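Local coordinates for DUF4875 domain-containing protein (PDB 4LG3) that is of unknown function and belongs to the DUF4875 family, whose members are grouped in a CamS-like clan, at residues A64-Y67 with A68-R72; Q126-K129 with I130-L133. One frame throughout, in Å; residues are numbered along the deposited sequence.

Contact 1 (64-67 with 68-72) and contact 2 (126-129 with 130-133) both join side chains three to four residues apart inside single helices, 53-71 and 125-137. Their centres lie 32 Å apart on opposite sides of the chain's centre, and their nearest atoms are about 19 Å apart, so neither touches the other. Contact 1 forms near the end of a helix laid on the mixed sheet; contact 2 is more buried, between helix 149-160 and loops. No active site is known to relate them. The one ligand here is a sulfate, probably from the crystallisation liquor, bound weakly by Arg65 in contact 1, together with Tyr98 and Trp113.

Contact 1 (A64-Y67 with A68-R72); sequences ARYY and AQEKR. With SO4 (sulfate ion), chain D.
Tyr66 and Glu70 meet one turn apart on the last turns of helix 53-71, an alpha-helical i to i+4 pair backed by a 2.9 Å hydrogen bond from Glu70 N to Tyr66 O. With CG opposite the backbone N (chi1 166°), Tyr66 brings its ring alongside Glu70 CB, which sits over one face, 4.2 Å from the ring centroid and 25° off the normal, a CH-pi contact displaced toward the rim. The chi1 of Glu70, 171°, places its CG 3.6 Å from Tyr66 OH, and the bend at chi2 then turns only the carboxylate. On the glutamate it is the CB and CG methylenes that meet the ring and its hydroxyl. The next pair along the helix is built differently. Lys71 starts with CG beside the backbone N, bends at chi2 and runs on extended, which puts CE at the edge of the Tyr67 ring in its plane, 3.9 Å from CD1, while Tyr66 CD2 stands over the centre of one Tyr67 face. Tyr67 is buried against Val76 and Ile78 of strand 75-81 and Val29 of strand 26-36, and its OH is hydrogen-bonded to Glu15. Lys71 NZ makes a long, weak ion pair with the same carboxylate. On another side of the helix, the extended Arg65 chain brings its guanidinium edge to the sulfate, which Tyr98 OH and Trp113 NE1 also hold. Arg65 NH1 gives weak hydrogen bonds to sulfate O1 at 3.0 Å and O3 at 3.1 Å, and Arg65 NH2 adds a weak, more bent one to O3 at 3.4 Å.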
loop_
_atom_site.group_PDB
_atom_site.type_symbol
_atom_site.label_atom_id
_atom_site.label_comp_id
_atom_site.label_asym_id
_atom_site.label_seq_id
_atom_site.Cartn_x
_atom_site.Cartn_y
_atom_site.Cartn_z
ATOM N N ALA A 64 -11.671 -4.025 1.606
ATOM C CA ALA A 64 -12.424 -4.380 0.377
ATOM C C ALA A 64 -13.897 -4.685 0.695
ATOM O O ALA A 64 -14.778 -4.124 0.060
ATOM C CB ALA A 64 -11.775 -5.565 -0.334
ATOM N N ARG A 65 -14.145 -5.521 1.705
ATOM C CA ARG A 65 -15.461 -5.909 2.194
ATOM C C ARG A 65 -16.243 -4.710 2.707
ATOM O O ARG A 65 -17.422 -4.577 2.372
ATOM C CB ARG A 65 -15.329 -6.946 3.294
ATOM C CG ARG A 65 -14.792 -8.263 2.797
ATOM C CD ARG A 65 -15.103 -9.311 3.834
ATOM N NE ARG A 65 -14.301 -10.521 3.679
ATOM C CZ ARG A 65 -14.673 -11.563 2.956
ATOM N NH1 ARG A 65 -15.818 -11.541 2.288
ATOM N NH2 ARG A 65 -13.904 -12.634 2.890
ATOM N N TYR A 66 -15.576 -3.809 3.435
ATOM C CA TYR A 66 -16.162 -2.576 3.966
ATOM C C TYR A 66 -16.646 -1.660 2.837
ATOM O O TYR A 66 -17.806 -1.277 2.834
ATOM C CB TYR A 66 -15.178 -1.806 4.900
ATOM C CG TYR A 66 -15.633 -0.378 5.185
ATOM C CD1 TYR A 66 -16.790 -0.125 5.934
ATOM C CD2 TYR A 66 -14.972 0.713 4.617
ATOM C CE1 TYR A 66 -17.270 1.176 6.108
ATOM C CE2 TYR A 66 -15.439 2.013 4.791
ATOM C CZ TYR A 66 -16.593 2.239 5.527
ATOM O OH TYR A 66 -17.040 3.526 5.688
ATOM N N TYR A 67 -15.783 -1.344 1.876
ATOM C CA TYR A 67 -16.102 -0.444 0.787
ATOM C C TYR A 67 -17.146 -1.001 -0.158
ATOM O O TYR A 67 -17.948 -0.219 -0.667
ATOM C CB TYR A 67 -14.834 -0.009 0.034
ATOM C CG TYR A 67 -14.089 1.069 0.786
ATOM C CD1 TYR A 67 -14.568 2.379 0.827
ATOM C CD2 TYR A 67 -12.936 0.773 1.505
ATOM C CE1 TYR A 67 -13.895 3.371 1.535
ATOM C CE2 TYR A 67 -12.282 1.748 2.258
ATOM C CZ TYR A 67 -12.747 3.052 2.239
ATOM O OH TYR A 67 -12.052 4.034 2.888
ATOM N N ALA A 68 -17.172 -2.324 -0.375
ATOM C CA ALA A 68 -18.172 -2.968 -1.235
ATOM C C ALA A 68 -19.583 -2.726 -0.652
ATOM O O ALA A 68 -20.480 -2.290 -1.363
ATOM C CB ALA A 68 -17.866 -4.454 -1.362
ATOM N N GLN A 69 -19.716 -2.906 0.662
ATOM C CA GLN A 69 -20.928 -2.704 1.433
ATOM C C GLN A 69 -21.314 -1.204 1.504
ATOM O O GLN A 69 -22.445 -0.854 1.190
ATOM C CB GLN A 69 -20.705 -3.289 2.850
ATOM C CG GLN A 69 -21.748 -2.946 3.937
ATOM C CD GLN A 69 -22.765 -4.031 4.187
ATOM O OE1 GLN A 69 -22.444 -5.231 4.260
ATOM N NE2 GLN A 69 -24.017 -3.613 4.358
ATOM N N GLU A 70 -20.377 -0.342 1.895
ATOM C CA GLU A 70 -20.604 1.076 2.107
ATOM C C GLU A 70 -20.868 1.842 0.814
ATOM O O GLU A 70 -21.777 2.668 0.800
ATOM C CB GLU A 70 -19.423 1.688 2.876
ATOM C CG GLU A 70 -19.427 3.208 2.986
ATOM C CD GLU A 70 -20.662 3.878 3.578
ATOM O OE1 GLU A 70 -21.170 3.407 4.625
ATOM O OE2 GLU A 70 -21.079 4.920 3.025
ATOM N N LYS A 71 -20.100 1.592 -0.253
ATOM C CA LYS A 71 -20.303 2.333 -1.499
ATOM C C LYS A 71 -21.235 1.602 -2.480
ATOM O O LYS A 71 -21.522 2.149 -3.557
ATOM C CB LYS A 71 -18.961 2.675 -2.208
ATOM C CG LYS A 71 -17.910 3.328 -1.322
ATOM C CD LYS A 71 -18.253 4.680 -0.757
ATOM C CE LYS A 71 -17.298 5.063 0.338
ATOM N NZ LYS A 71 -17.511 6.461 0.785
ATOM N N ARG A 72 -21.705 0.386 -2.120
ATOM C CA ARG A 72 -22.568 -0.426 -2.976
ATOM C C ARG A 72 -21.871 -0.625 -4.327
ATOM O O ARG A 72 -22.461 -0.409 -5.390
ATOM C CB ARG A 72 -23.978 0.204 -3.128
ATOM C CG ARG A 72 -24.792 0.229 -1.833
ATOM C CD ARG A 72 -26.121 0.940 -2.046
ATOM N NE ARG A 72 -27.270 0.135 -1.617
ATOM C CZ ARG A 72 -27.992 -0.642 -2.421
ATOM N NH1 ARG A 72 -27.688 -0.742 -3.712
ATOM N NH2 ARG A 72 -29.022 -1.329 -1.941
HETATM S S SO4 D . -16.938 -13.872 0.050
HETATM O O1 SO4 D . -17.475 -13.937 1.417
HETATM O O2 SO4 D . -17.575 -12.750 -0.645
HETATM O O3 SO4 D . -15.470 -13.725 0.107
HETATM O O4 SO4 D . -17.259 -15.111 -0.661
#

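Contact 2 (Q126-K129 with I130-L133); sequences QELK and IQCL
Lys129 and Leu133 touch through carbon alone: Lys129 CE lies 4.0 Å from Leu133 CD2, the two side chains crossing at a slant. The lysine chain starts opposite the backbone N (chi1 -178°), and the bends at chi2 and chi3 swing its outer part so that CE passes Leu133 CD2. Leu128 and Gln131 meet with Leu128 CD2 3.8 Å from Gln131 OE1, a methyl beside an amide oxygen. Ile130 leans back on the preceding turn, its CG1 3.2 Å from Gln126 O, and Gln131 does likewise, with CG 3.3 Å from Glu127 O. Beneath these side chains run four successive i to i+4 backbone hydrogen bonds, the signature of an alpha-helix. They range from Leu133 N to Lys129 O at 2.9 Å to Gln131 N to Glu127 O at 3.1 Å, with N-H...O angles of 152° to 163°.

In the next shell, polar partners fix the buried ends. Both polar atoms of the Gln131 amide are engaged, which fixes its flip: OE1 accepts from Ser82 OG and, weakly, from Gln83 NE2, while NE2 is hydrogen-bonded to Leu169 O and Thr91 OG1. Gln83 NE2 also bonds Leu128 O, a second partner besides Cys132 N. Glu127 OE1 forms a salt bridge with Arg121 and accepts from Thr124 N, just before the helix, the Glu-to-N-cap half of a capping box. Ile130 packs on Leu160 and Ile162, and Leu133 on Ile156, Lys159 and Leu160, seating helix 125-137 against helix 149-160, while Gln131 reaches the residues that follow strand 75-81 and precede strand 92-98.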
loop_
_atom_site.group_PDB
_atom_site.type_symbol
_atom_site.label_atom_id
_atom_site.label_comp_id
_atom_site.label_asym_id
_atom_site.label_seq_id
_atom_site.Cartn_x
_atom_site.Cartn_y
_atom_site.Cartn_z
ATOM N N GLN A 126 13.129 3.435 10.164
ATOM C CA GLN A 126 14.268 3.858 9.344
ATOM C C GLN A 126 13.980 3.678 7.850
ATOM O O GLN A 126 14.281 4.571 7.062
ATOM C CB GLN A 126 15.532 3.112 9.735
ATOM C CG GLN A 126 16.774 3.865 9.315
ATOM C CD GLN A 126 17.994 3.019 9.384
ATOM O OE1 GLN A 126 18.123 2.016 8.679
ATOM N NE2 GLN A 126 18.937 3.447 10.191
ATOM N N GLU A 127 13.366 2.538 7.478
ATOM C CA GLU A 127 12.982 2.242 6.090
ATOM C C GLU A 127 11.954 3.269 5.588
ATOM O O GLU A 127 12.057 3.749 4.460
ATOM C CB GLU A 127 12.438 0.819 5.972
ATOM C CG GLU A 127 13.531 -0.244 5.907
ATOM C CD GLU A 127 13.077 -1.682 6.106
ATOM O OE1 GLU A 127 11.992 -1.910 6.687
ATOM O OE2 GLU A 127 13.853 -2.591 5.742
ATOM N N LEU A 128 11.016 3.639 6.451
ATOM C CA LEU A 128 9.965 4.613 6.169
ATOM C C LEU A 128 10.523 6.025 6.028
ATOM O O LEU A 128 10.080 6.771 5.153
ATOM C CB LEU A 128 8.889 4.559 7.266
ATOM C CG LEU A 128 7.984 3.310 7.278
ATOM C CD1 LEU A 128 7.198 3.246 8.558
ATOM C CD2 LEU A 128 7.065 3.273 6.080
ATOM N N LYS A 129 11.523 6.374 6.847
ATOM C CA LYS A 129 12.216 7.659 6.793
ATOM C C LYS A 129 13.008 7.752 5.484
ATOM O O LYS A 129 12.995 8.813 4.857
ATOM C CB LYS A 129 13.146 7.842 8.025
ATOM C CG LYS A 129 13.891 9.185 8.102
ATOM C CD LYS A 129 13.027 10.317 8.675
ATOM C CE LYS A 129 13.263 11.647 7.985
ATOM N NZ LYS A 129 12.120 12.586 8.185
ATOM N N ILE A 130 13.666 6.652 5.057
ATOM C CA ILE A 130 14.465 6.629 3.823
ATOM C C ILE A 130 13.533 6.918 2.630
ATOM O O ILE A 130 13.890 7.731 1.758
ATOM C CB ILE A 130 15.269 5.294 3.658
ATOM C CG1 ILE A 130 16.392 5.181 4.699
ATOM C CG2 ILE A 130 15.855 5.149 2.249
ATOM C CD1 ILE A 130 17.047 3.791 4.795
ATOM N N GLN A 131 12.327 6.279 2.626
ATOM C CA GLN A 131 11.260 6.437 1.607
ATOM C C GLN A 131 10.776 7.867 1.518
ATOM O O GLN A 131 10.585 8.386 0.423
ATOM C CB GLN A 131 10.054 5.552 1.933
ATOM C CG GLN A 131 10.295 4.090 1.670
ATOM C CD GLN A 131 9.002 3.348 1.680
ATOM O OE1 GLN A 131 8.061 3.689 2.406
ATOM N NE2 GLN A 131 8.930 2.317 0.875
ATOM N N CYS A 132 10.590 8.491 2.680
ATOM C CA CYS A 132 10.165 9.878 2.811
ATOM C C CYS A 132 11.244 10.828 2.230
ATOM O O CYS A 132 10.901 11.723 1.444
ATOM C CB CYS A 132 9.849 10.204 4.266
ATOM S SG CYS A 132 9.256 11.896 4.526
ATOM N N LEU A 133 12.537 10.596 2.571
ATOM C CA LEU A 133 13.648 11.385 2.045
ATOM C C LEU A 133 13.777 11.186 0.546
ATOM O O LEU A 133 13.885 12.171 -0.169
ATOM C CB LEU A 133 14.962 11.063 2.748
ATOM C CG LEU A 133 15.061 11.402 4.239
ATOM C CD1 LEU A 133 16.439 11.080 4.773
ATOM C CD2 LEU A 133 14.723 12.851 4.510
#